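Local coordinates for protein glutathione transferase o1 (Bombyx mori, PDB 3RBT) that probably transfers glutathione to electrophilic substrates and may also reduce dehydroascorbate, as an Omega-class member of the glutathione transferase superfamily, at residues Gly38-Leu43 and Asp176-Pro181; Glu46-Lys51 and His106-His111; Trp182-Tyr187 and Lys222-Pro227. One frame throughout, in Å; residues are numbered along the deposited sequence.

Contact 1. Residues Gly38-Leu43 and Asp176-Pro181; sequences GHRVLL and DYMVWP
Arg40 reaches across from helix 36-47 and hydrogen-bonds the backbone carbonyl of Met178 on helix 174-186. Its NE lies 2.7 Å from Met178 O. The bond is nearly straight, 172° at the hydrogen, and uses a lone pair in the carbonyl plane. The oxygen also lies in the guanidinium plane, at its edge. A second, weak bond runs from Arg40 NH2 to the same oxygen. The side chain is extended from CG to NE, which brings NE to the carbonyl of the facing helix. The Met178 chain bends at chi2 and chi3 and lays CE over one guanidinium face, 3.6 Å from Arg40 CD. Arg40 NH1 goes on to Ser92 OG.

A CH-pi contact lies beside it: Pro181 CG sits over the face of the His39 ring, 4.2 Å from its centroid. His39 ND1 is hydrogen-bonded to Arg185.

The rest is apolar. Leu43 CD1 meets Pro181 CD at 3.9 Å and comes near the edge of the Trp180 ring. Leu43 CB touches Tyr177 CD2 at 4.0 Å, approaching the ring obliquely.

The two segments run roughly antiparallel, at 144°, with axes 8.2 Å apart. The contact is buried near the chain centre and joins the thioredoxin-like N-terminal domain to the helical C-terminal domain, a hallmark of the GST fold. Helices 92-102 and 113-138 pack on its Arg40-Met178 side.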
loop_
_atom_site.group_PDB
_atom_site.type_symbol
_atom_site.label_atom_id
_atom_site.label_comp_id
_atom_site.label_asym_id
_atom_site.label_seq_id
_atom_site.Cartn_x
_atom_site.Cartn_y
_atom_site.Cartn_z
ATOM N N GLY A 38 7.617 8.390 -11.118
ATOM C CA GLY A 38 8.422 9.585 -10.886
ATOM C C GLY A 38 7.632 10.865 -11.113
ATOM O O GLY A 38 7.791 11.827 -10.375
ATOM N N HIS A 39 6.788 10.874 -12.144
ATOM C CA HIS A 39 5.897 12.009 -12.454
ATOM C C HIS A 39 5.039 12.357 -11.225
ATOM O O HIS A 39 4.935 13.526 -10.836
ATOM C CB HIS A 39 5.013 11.658 -13.655
ATOM C CG HIS A 39 4.269 12.821 -14.249
ATOM N ND1 HIS A 39 3.589 12.726 -15.445
ATOM C CD2 HIS A 39 4.108 14.100 -13.824
ATOM C CE1 HIS A 39 3.022 13.888 -15.720
ATOM N NE2 HIS A 39 3.327 14.740 -14.756
ATOM N N ARG A 40 4.454 11.327 -10.619
ATOM C CA ARG A 40 3.780 11.403 -9.322
ATOM C C ARG A 40 4.543 12.166 -8.254
ATOM O O ARG A 40 4.004 13.076 -7.621
ATOM C CB ARG A 40 3.577 9.993 -8.777
ATOM C CG ARG A 40 2.219 9.446 -8.923
ATOM C CD ARG A 40 2.102 8.170 -8.093
ATOM N NE ARG A 40 0.766 7.614 -8.251
ATOM C CZ ARG A 40 0.396 6.393 -7.903
ATOM N NH1 ARG A 40 1.265 5.553 -7.360
ATOM N NH2 ARG A 40 -0.860 6.026 -8.107
ATOM N N VAL A 41 5.785 11.748 -8.021
ATOM C CA VAL A 41 6.620 12.360 -7.008
ATOM C C VAL A 41 7.006 13.791 -7.407
ATOM O O VAL A 41 7.060 14.673 -6.553
ATOM C CB VAL A 41 7.871 11.499 -6.693
ATOM C CG1 VAL A 41 8.720 12.165 -5.609
ATOM C CG2 VAL A 41 7.447 10.089 -6.242
ATOM N N LEU A 42 7.263 14.026 -8.694
ATOM C CA LEU A 42 7.525 15.395 -9.169
ATOM C C LEU A 42 6.350 16.342 -8.889
ATOM O O LEU A 42 6.555 17.479 -8.482
ATOM C CB LEU A 42 7.894 15.424 -10.665
ATOM C CG LEU A 42 9.269 14.855 -11.048
ATOM C CD1 LEU A 42 9.382 14.662 -12.566
ATOM C CD2 LEU A 42 10.402 15.748 -10.527
ATOM N N LEU A 43 5.130 15.866 -9.115
ATOM C CA LEU A 43 3.922 16.659 -8.843
ATOM C C LEU A 43 3.795 17.071 -7.369
ATOM O O LEU A 43 3.529 18.237 -7.064
ATOM C CB LEU A 43 2.667 15.894 -9.276
ATOM C CG LEU A 43 2.509 15.654 -10.780
ATOM C CD1 LEU A 43 1.285 14.755 -11.067
ATOM C CD2 LEU A 43 2.479 16.959 -11.594
ATOM N N ASP A 176 -5.842 13.604 -6.452
ATOM C CA ASP A 176 -5.689 14.239 -7.763
ATOM C C ASP A 176 -4.298 14.059 -8.386
ATOM O O ASP A 176 -4.184 13.621 -9.526
ATOM C CB ASP A 176 -6.043 15.721 -7.674
ATOM C CG ASP A 176 -7.456 15.937 -7.204
ATOM O OD1 ASP A 176 -8.392 15.830 -8.032
ATOM O OD2 ASP A 176 -7.629 16.195 -5.995
ATOM N N TYR A 177 -3.248 14.388 -7.638
ATOM C CA TYR A 177 -1.888 14.293 -8.164
ATOM C C TYR A 177 -1.382 12.846 -8.284
ATOM O O TYR A 177 -0.613 12.544 -9.197
ATOM C CB TYR A 177 -0.910 15.129 -7.334
ATOM C CG TYR A 177 -1.126 16.634 -7.430
ATOM C CD1 TYR A 177 -1.386 17.396 -6.292
ATOM C CD2 TYR A 177 -1.052 17.291 -8.656
ATOM C CE1 TYR A 177 -1.571 18.772 -6.378
ATOM C CE2 TYR A 177 -1.233 18.664 -8.747
ATOM C CZ TYR A 177 -1.500 19.395 -7.609
ATOM O OH TYR A 177 -1.684 20.759 -7.710
ATOM N N MET A 178 -1.803 11.970 -7.368
ATOM C CA MET A 178 -1.421 10.550 -7.418
ATOM C C MET A 178 -1.908 9.880 -8.703
ATOM O O MET A 178 -1.238 9.022 -9.264
ATOM C CB MET A 178 -1.975 9.778 -6.207
ATOM C CG MET A 178 -1.278 10.068 -4.858
ATOM S SD MET A 178 0.525 10.039 -4.908
ATOM C CE MET A 178 0.867 8.313 -4.669
ATOM N N VAL A 179 -3.078 10.302 -9.155
ATOM C CA VAL A 179 -3.793 9.697 -10.263
ATOM C C VAL A 179 -3.412 10.335 -11.614
ATOM O O VAL A 179 -3.444 9.669 -12.665
ATOM C CB VAL A 179 -5.318 9.819 -9.957
ATOM C CG1 VAL A 179 -6.127 10.196 -11.136
ATOM C CG2 VAL A 179 -5.837 8.555 -9.252
ATOM N N TRP A 180 -3.020 11.605 -11.573
ATOM C CA TRP A 180 -2.816 12.392 -12.787
ATOM C C TRP A 180 -1.842 11.820 -13.831
ATOM O O TRP A 180 -2.171 11.823 -15.017
ATOM C CB TRP A 180 -2.451 13.851 -12.476
ATOM C CG TRP A 180 -2.414 14.666 -13.740
ATOM C CD1 TRP A 180 -1.324 15.216 -14.332
ATOM C CD2 TRP A 180 -3.530 14.958 -14.598
ATOM N NE1 TRP A 180 -1.687 15.854 -15.502
ATOM C CE2 TRP A 180 -3.038 15.703 -15.685
ATOM C CE3 TRP A 180 -4.899 14.651 -14.549
ATOM C CZ2 TRP A 180 -3.873 16.175 -16.709
ATOM C CZ3 TRP A 180 -5.720 15.100 -15.571
ATOM C CH2 TRP A 180 -5.206 15.853 -16.638
ATOM N N PRO A 181 -0.647 11.353 -13.412
ATOM C CA PRO A 181 0.309 10.943 -14.438
ATOM C C PRO A 181 -0.264 9.981 -15.492
ATOM O O PRO A 181 -0.022 10.180 -16.679
ATOM C CB PRO A 181 1.430 10.284 -13.619
ATOM C CG PRO A 181 1.408 11.049 -12.354
ATOM C CD PRO A 181 -0.055 11.226 -12.065
#

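Contact 2. Residues Glu46-Lys51 and His106-His111; sequences EAKRIK and HTLHSH
Lys48 meets the 106-111 loop with both its stem and its tip. Its CG packs on Leu108 CD1 at 3.8 Å, the two side chains crossing at a slant. Beyond that the chain bends at chi3 and chi4 (56° and 89°), which turns NZ back to His106 O at 3.1 Å, a weak bond. Leu108 also touches Ala47, CD2 to CB, at 4.1 Å. His106 lies along the end of the helix. Its CB is 3.7 Å from Ala47 O, and its CD2 is 3.5 Å from Lys48 O. Arg49 CD comes to 3.9 Å from His106 NE2, the two side chains crossing at about a right angle.

Further out, Lys48 NZ also bonds the carbonyls of Tyr103 and Arg105 and forms a salt bridge with Asp100. Asp100 in turn takes the backbone N-H groups of Leu108 and His109. Arg49 has positive phi and closes helix 36-47 in a Schellman motif; its N bonds Glu46 O at 2.9 Å.

With an alanine here in place of Lys48, Asp100 would probably lose its charge mate, the carbonyls of Tyr103, Arg105 and His106 their shared donor, and Leu108 its packing against CG.

The ammonium group thus gathers a carboxylate and carbonyl oxygens at and just after the C-terminal end of helix 92-102. Its positive charge is likely to be stabilised there, and one lysine ties the end of helix 36-47 to the loop.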
loop_
_atom_site.group_PDB
_atom_site.type_symbol
_atom_site.label_atom_id
_atom_site.label_comp_id
_atom_site.label_asym_id
_atom_site.label_seq_id
_atom_site.Cartn_x
_atom_site.Cartn_y
_atom_site.Cartn_z
ATOM N N GLU A 46 6.486 19.570 -6.158
ATOM C CA GLU A 46 6.155 20.886 -6.685
ATOM C C GLU A 46 4.973 21.471 -5.898
ATOM O O GLU A 46 5.033 22.610 -5.442
ATOM C CB GLU A 46 5.849 20.779 -8.187
ATOM C CG GLU A 46 6.060 22.063 -8.991
ATOM C CD GLU A 46 7.526 22.394 -9.246
ATOM O OE1 GLU A 46 8.262 21.567 -9.818
ATOM O OE2 GLU A 46 7.942 23.503 -8.881
ATOM N N ALA A 47 3.926 20.667 -5.693
ATOM C CA ALA A 47 2.762 21.089 -4.896
ATOM C C ALA A 47 3.157 21.552 -3.495
ATOM O O ALA A 47 2.607 22.521 -2.979
ATOM C CB ALA A 47 1.736 19.972 -4.809
ATOM N N LYS A 48 4.123 20.858 -2.894
ATOM C CA LYS A 48 4.569 21.194 -1.542
ATOM C C LYS A 48 5.688 22.228 -1.546
ATOM O O LYS A 48 6.139 22.668 -0.488
ATOM C CB LYS A 48 4.949 19.933 -0.765
ATOM C CG LYS A 48 3.781 18.919 -0.669
ATOM C CD LYS A 48 3.945 17.965 0.483
ATOM C CE LYS A 48 4.098 18.713 1.818
ATOM N NZ LYS A 48 2.795 18.989 2.480
ATOM N N ARG A 49 6.113 22.628 -2.743
ATOM C CA ARG A 49 7.110 23.682 -2.917
ATOM C C ARG A 49 8.394 23.348 -2.150
ATOM O O ARG A 49 8.920 24.155 -1.381
ATOM C CB ARG A 49 6.512 25.041 -2.528
ATOM C CG ARG A 49 5.286 25.388 -3.384
ATOM C CD ARG A 49 4.728 26.746 -3.064
ATOM N NE ARG A 49 4.002 27.301 -4.206
ATOM C CZ ARG A 49 3.737 28.594 -4.366
ATOM N NH1 ARG A 49 4.138 29.478 -3.458
ATOM N NH2 ARG A 49 3.075 29.006 -5.441
ATOM N N ILE A 50 8.868 22.124 -2.364
ATOM C CA ILE A 50 10.114 21.628 -1.780
ATOM C C ILE A 50 11.181 21.673 -2.866
ATOM O O ILE A 50 10.943 21.291 -4.016
ATOM C CB ILE A 50 9.951 20.173 -1.260
ATOM C CG1 ILE A 50 8.784 20.073 -0.264
ATOM C CG2 ILE A 50 11.255 19.665 -0.632
ATOM C CD1 ILE A 50 8.238 18.642 -0.104
ATOM N N LYS A 51 12.350 22.169 -2.509
ATOM C CA LYS A 51 13.447 22.281 -3.461
ATOM C C LYS A 51 14.004 20.899 -3.720
ATOM O O LYS A 51 14.171 20.107 -2.791
ATOM C CB LYS A 51 14.540 23.185 -2.904
ATOM C CG LYS A 51 14.114 24.632 -2.722
ATOM C CD LYS A 51 15.226 25.430 -2.053
ATOM C CE LYS A 51 15.336 25.063 -0.583
ATOM N NZ LYS A 51 16.462 25.783 0.050
ATOM N N HIS A 106 1.299 23.394 2.919
ATOM C CA HIS A 106 0.672 22.897 1.685
ATOM C C HIS A 106 0.298 21.409 1.753
ATOM O O HIS A 106 0.670 20.624 0.877
ATOM C CB HIS A 106 1.574 23.166 0.478
ATOM C CG HIS A 106 2.262 24.495 0.528
ATOM N ND1 HIS A 106 1.576 25.688 0.452
ATOM C CD2 HIS A 106 3.570 24.819 0.659
ATOM C CE1 HIS A 106 2.433 26.692 0.528
ATOM N NE2 HIS A 106 3.649 26.190 0.647
ATOM N N THR A 107 -0.443 21.045 2.796
ATOM C CA THR A 107 -0.845 19.657 3.032
ATOM C C THR A 107 -1.782 19.158 1.921
ATOM O O THR A 107 -2.606 19.919 1.395
ATOM C CB THR A 107 -1.462 19.481 4.455
ATOM O OG1 THR A 107 -1.993 18.156 4.596
ATOM C CG2 THR A 107 -2.573 20.461 4.684
ATOM N N LEU A 108 -1.622 17.894 1.551
ATOM C CA LEU A 108 -2.301 17.344 0.384
ATOM C C LEU A 108 -3.375 16.340 0.759
ATOM O O LEU A 108 -4.436 16.321 0.136
ATOM C CB LEU A 108 -1.303 16.733 -0.620
ATOM C CG LEU A 108 -0.416 17.753 -1.356
ATOM C CD1 LEU A 108 0.735 17.063 -2.066
ATOM C CD2 LEU A 108 -1.226 18.629 -2.331
ATOM N N HIS A 109 -3.084 15.495 1.751
ATOM C CA HIS A 109 -4.074 14.558 2.279
ATOM C C HIS A 109 -5.164 15.311 3.031
ATOM O O HIS A 109 -4.937 16.406 3.572
ATOM C CB HIS A 109 -3.436 13.515 3.212
ATOM C CG HIS A 109 -2.847 12.338 2.496
ATOM N ND1 HIS A 109 -3.618 11.403 1.838
ATOM C CD2 HIS A 109 -1.561 11.942 2.334
ATOM C CE1 HIS A 109 -2.834 10.482 1.308
ATOM N NE2 HIS A 109 -1.581 10.785 1.595
ATOM N N SER A 110 -6.358 14.736 3.036
ATOM C CA SER A 110 -7.447 15.249 3.855
ATOM C C SER A 110 -7.051 15.225 5.325
ATOM O O SER A 110 -6.342 14.318 5.770
ATOM C CB SER A 110 -8.684 14.376 3.661
ATOM O OG SER A 110 -9.689 14.699 4.592
ATOM N N HIS A 111 -7.532 16.212 6.069
ATOM C CA HIS A 111 -7.417 16.261 7.529
ATOM C C HIS A 111 -8.339 15.229 8.196
ATOM O O HIS A 111 -8.190 14.921 9.376
ATOM C CB HIS A 111 -7.791 17.668 8.026
ATOM C CG HIS A 111 -9.256 17.963 7.943
ATOM N ND1 HIS A 111 -9.897 18.225 6.750
ATOM C CD2 HIS A 111 -10.213 18.016 8.902
ATOM C CE1 HIS A 111 -11.181 18.438 6.978
ATOM N NE2 HIS A 111 -11.400 18.311 8.275
#

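Contact 3. Residues Trp182-Tyr187 and Lys222-Pro227; sequences WVERLY and KHAHSP
With chi1 at -162°, Glu184 sends CG to the side opposite its backbone N, and the chain stays extended beyond it, carrying the carboxylate from helix 174-186 to the loop at Ala224 and His225. Tyr187 takes a different first torsion: CG lies anti to the carbonyl carbon, and the ring leads off from the loop while CB stays near it.

The carboxylate of Glu184 lies against one side of Ala224. OE1 is 3.4 Å from Ala224 CA, and OE2 is 3.5 Å from Ala224 CB. OE1 also accepts a weak hydrogen bond from the backbone N of His225 at 3.3 Å, with 160° at the hydrogen. The stronger polar partners lie elsewhere: Tyr230 OH bonds OE1, and Trp180 NE1 bonds OE2. The buried acid is therefore gripped at both oxygens, which should fix the rotation of its carboxylate.

The second touching point is apolar. Pro227 CG packs on Tyr187 CB at 3.8 Å. Pro227 CB lies 3.6 Å from Tyr187 O. Next to it, Ser226 is the N-cap of helix 227-237, so the touching proline belongs to that helix's first turn.

The contact joins the C-terminal part of helix 174-186 to the connection between helices 218-222 and 227-237. Helix 36-47 adds His39 beside Glu184. Helix 205-216 lies nearby too, bringing Gln215 against Tyr187.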
loop_
_atom_site.group_PDB
_atom_site.type_symbol
_atom_site.label_atom_id
_atom_site.label_comp_id
_atom_site.label_asym_id
_atom_site.label_seq_id
_atom_site.Cartn_x
_atom_site.Cartn_y
_atom_site.Cartn_z
ATOM N N TRP A 182 -1.037 8.986 -15.066
ATOM C CA TRP A 182 -1.641 8.039 -15.999
ATOM C C TRP A 182 -2.757 8.673 -16.818
ATOM O O TRP A 182 -2.864 8.410 -18.014
ATOM C CB TRP A 182 -2.099 6.763 -15.281
ATOM C CG TRP A 182 -0.906 5.997 -14.792
ATOM C CD1 TRP A 182 -0.245 4.984 -15.450
ATOM C CD2 TRP A 182 -0.200 6.207 -13.567
ATOM N NE1 TRP A 182 0.818 4.550 -14.694
ATOM C CE2 TRP A 182 0.871 5.287 -13.537
ATOM C CE3 TRP A 182 -0.373 7.080 -12.482
ATOM C CZ2 TRP A 182 1.762 5.211 -12.459
ATOM C CZ3 TRP A 182 0.515 7.007 -11.418
ATOM C CH2 TRP A 182 1.572 6.083 -11.419
ATOM N N VAL A 183 -3.552 9.538 -16.188
ATOM C CA VAL A 183 -4.610 10.253 -16.899
ATOM C C VAL A 183 -4.045 11.138 -18.029
ATOM O O VAL A 183 -4.565 11.141 -19.144
ATOM C CB VAL A 183 -5.523 11.043 -15.926
ATOM C CG1 VAL A 183 -6.551 11.873 -16.689
ATOM C CG2 VAL A 183 -6.236 10.081 -14.987
ATOM N N GLU A 184 -2.970 11.868 -17.745
ATOM C CA GLU A 184 -2.337 12.724 -18.752
ATOM C C GLU A 184 -1.838 11.909 -19.954
ATOM O O GLU A 184 -1.935 12.357 -21.101
ATOM C CB GLU A 184 -1.177 13.486 -18.133
ATOM C CG GLU A 184 -0.724 14.681 -18.931
ATOM C CD GLU A 184 0.439 15.366 -18.262
ATOM O OE1 GLU A 184 1.595 14.954 -18.515
ATOM O OE2 GLU A 184 0.193 16.305 -17.469
ATOM N N ARG A 185 -1.297 10.722 -19.665
ATOM C CA ARG A 185 -0.822 9.796 -20.692
ATOM C C ARG A 185 -1.946 9.259 -21.575
ATOM O O ARG A 185 -1.739 9.054 -22.765
ATOM C CB ARG A 185 -0.030 8.645 -20.071
ATOM C CG ARG A 185 1.379 9.060 -19.685
ATOM C CD ARG A 185 2.027 8.123 -18.672
ATOM N NE ARG A 185 3.408 8.540 -18.431
ATOM C CZ ARG A 185 3.762 9.580 -17.674
ATOM N NH1 ARG A 185 2.839 10.318 -17.069
ATOM N NH2 ARG A 185 5.046 9.891 -17.527
ATOM N N LEU A 186 -3.132 9.067 -21.000
ATOM C CA LEU A 186 -4.279 8.540 -21.754
ATOM C C LEU A 186 -4.650 9.374 -22.973
ATOM O O LEU A 186 -5.087 8.824 -23.983
ATOM C CB LEU A 186 -5.504 8.350 -20.858
ATOM C CG LEU A 186 -5.366 7.297 -19.757
ATOM C CD1 LEU A 186 -6.643 7.208 -18.927
ATOM C CD2 LEU A 186 -4.986 5.929 -20.329
ATOM N N TYR A 187 -4.471 10.695 -22.876
ATOM C CA TYR A 187 -4.754 11.602 -23.994
ATOM C C TYR A 187 -4.001 11.228 -25.285
ATOM O O TYR A 187 -4.432 11.591 -26.374
ATOM C CB TYR A 187 -4.466 13.067 -23.615
ATOM C CG TYR A 187 -5.371 13.651 -22.536
ATOM C CD1 TYR A 187 -6.682 14.044 -22.820
ATOM C CD2 TYR A 187 -4.903 13.838 -21.241
ATOM C CE1 TYR A 187 -7.505 14.592 -21.828
ATOM C CE2 TYR A 187 -5.709 14.383 -20.247
ATOM C CZ TYR A 187 -7.006 14.751 -20.543
ATOM O OH TYR A 187 -7.790 15.289 -19.552
ATOM N N LYS A 222 3.958 22.322 -15.186
ATOM C CA LYS A 222 5.407 22.224 -14.996
ATOM C C LYS A 222 6.011 20.892 -15.499
ATOM O O LYS A 222 7.120 20.889 -16.043
ATOM C CB LYS A 222 5.766 22.452 -13.519
ATOM C CG LYS A 222 7.206 22.920 -13.270
ATOM C CD LYS A 222 7.355 24.417 -13.500
ATOM C CE LYS A 222 8.749 24.786 -13.987
ATOM N NZ LYS A 222 8.796 26.213 -14.434
ATOM N N HIS A 223 5.279 19.783 -15.352
ATOM C CA HIS A 223 5.822 18.453 -15.679
ATOM C C HIS A 223 5.056 17.683 -16.759
ATOM O O HIS A 223 5.171 16.448 -16.866
ATOM C CB HIS A 223 5.932 17.610 -14.404
ATOM C CG HIS A 223 6.874 18.187 -13.402
ATOM N ND1 HIS A 223 6.443 18.840 -12.267
ATOM C CD2 HIS A 223 8.224 18.258 -13.390
ATOM C CE1 HIS A 223 7.490 19.271 -11.588
ATOM N NE2 HIS A 223 8.583 18.925 -12.246
ATOM N N ALA A 224 4.286 18.426 -17.550
ATOM C CA ALA A 224 3.399 17.870 -18.563
ATOM C C ALA A 224 4.113 17.559 -19.872
ATOM O O ALA A 224 5.129 18.177 -20.207
ATOM C CB ALA A 224 2.247 18.844 -18.835
ATOM N N HIS A 225 3.554 16.603 -20.610
ATOM C CA HIS A 225 3.853 16.428 -22.028
ATOM C C HIS A 225 2.533 16.326 -22.785
ATOM O O HIS A 225 1.507 15.972 -22.204
ATOM C CB HIS A 225 4.724 15.188 -22.265
ATOM C CG HIS A 225 6.101 15.308 -21.689
ATOM N ND1 HIS A 225 6.392 14.971 -20.385
ATOM C CD2 HIS A 225 7.256 15.766 -22.227
ATOM C CE1 HIS A 225 7.669 15.208 -20.145
ATOM N NE2 HIS A 225 8.218 15.688 -21.248
ATOM N N SER A 226 2.566 16.655 -24.075
ATOM C CA SER A 226 1.386 16.608 -24.927
ATOM C C SER A 226 0.995 15.171 -25.311
ATOM O O SER A 226 1.798 14.245 -25.155
ATOM C CB SER A 226 1.628 17.459 -26.182
ATOM O OG SER A 226 2.677 16.926 -26.974
ATOM N N PRO A 227 -0.258 14.977 -25.783
ATOM C CA PRO A 227 -0.667 13.716 -26.403
ATOM C C PRO A 227 0.348 13.214 -27.434
ATOM O O PRO A 227 0.759 12.053 -27.371
ATOM C CB PRO A 227 -1.978 14.087 -27.091
ATOM C CG PRO A 227 -2.565 15.122 -26.184
ATOM C CD PRO A 227 -1.418 15.864 -25.555
#

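From the N terminus, the chain enters helix 36-47, which supplies one segment each to contacts 1 and 2. Contact 2 closes first, when the loop after helix 92-102 returns to the helix end. Contact 1 closes later, at helix 174-186, so the loop of contact 2 falls within its span. Contact 3 opens only after that, further along helix 174-186, and closes at the start of helix 227-237; it follows in series. Contacts 1 and 2 meet through Tyr177, contacts 1 and 3 where His39 reaches Arg185. Contact 1 joins the two domains, contact 2 ties the end of helix 36-47 to the connection between them, and contact 3 ties helix 174-186 to the C-terminal helices.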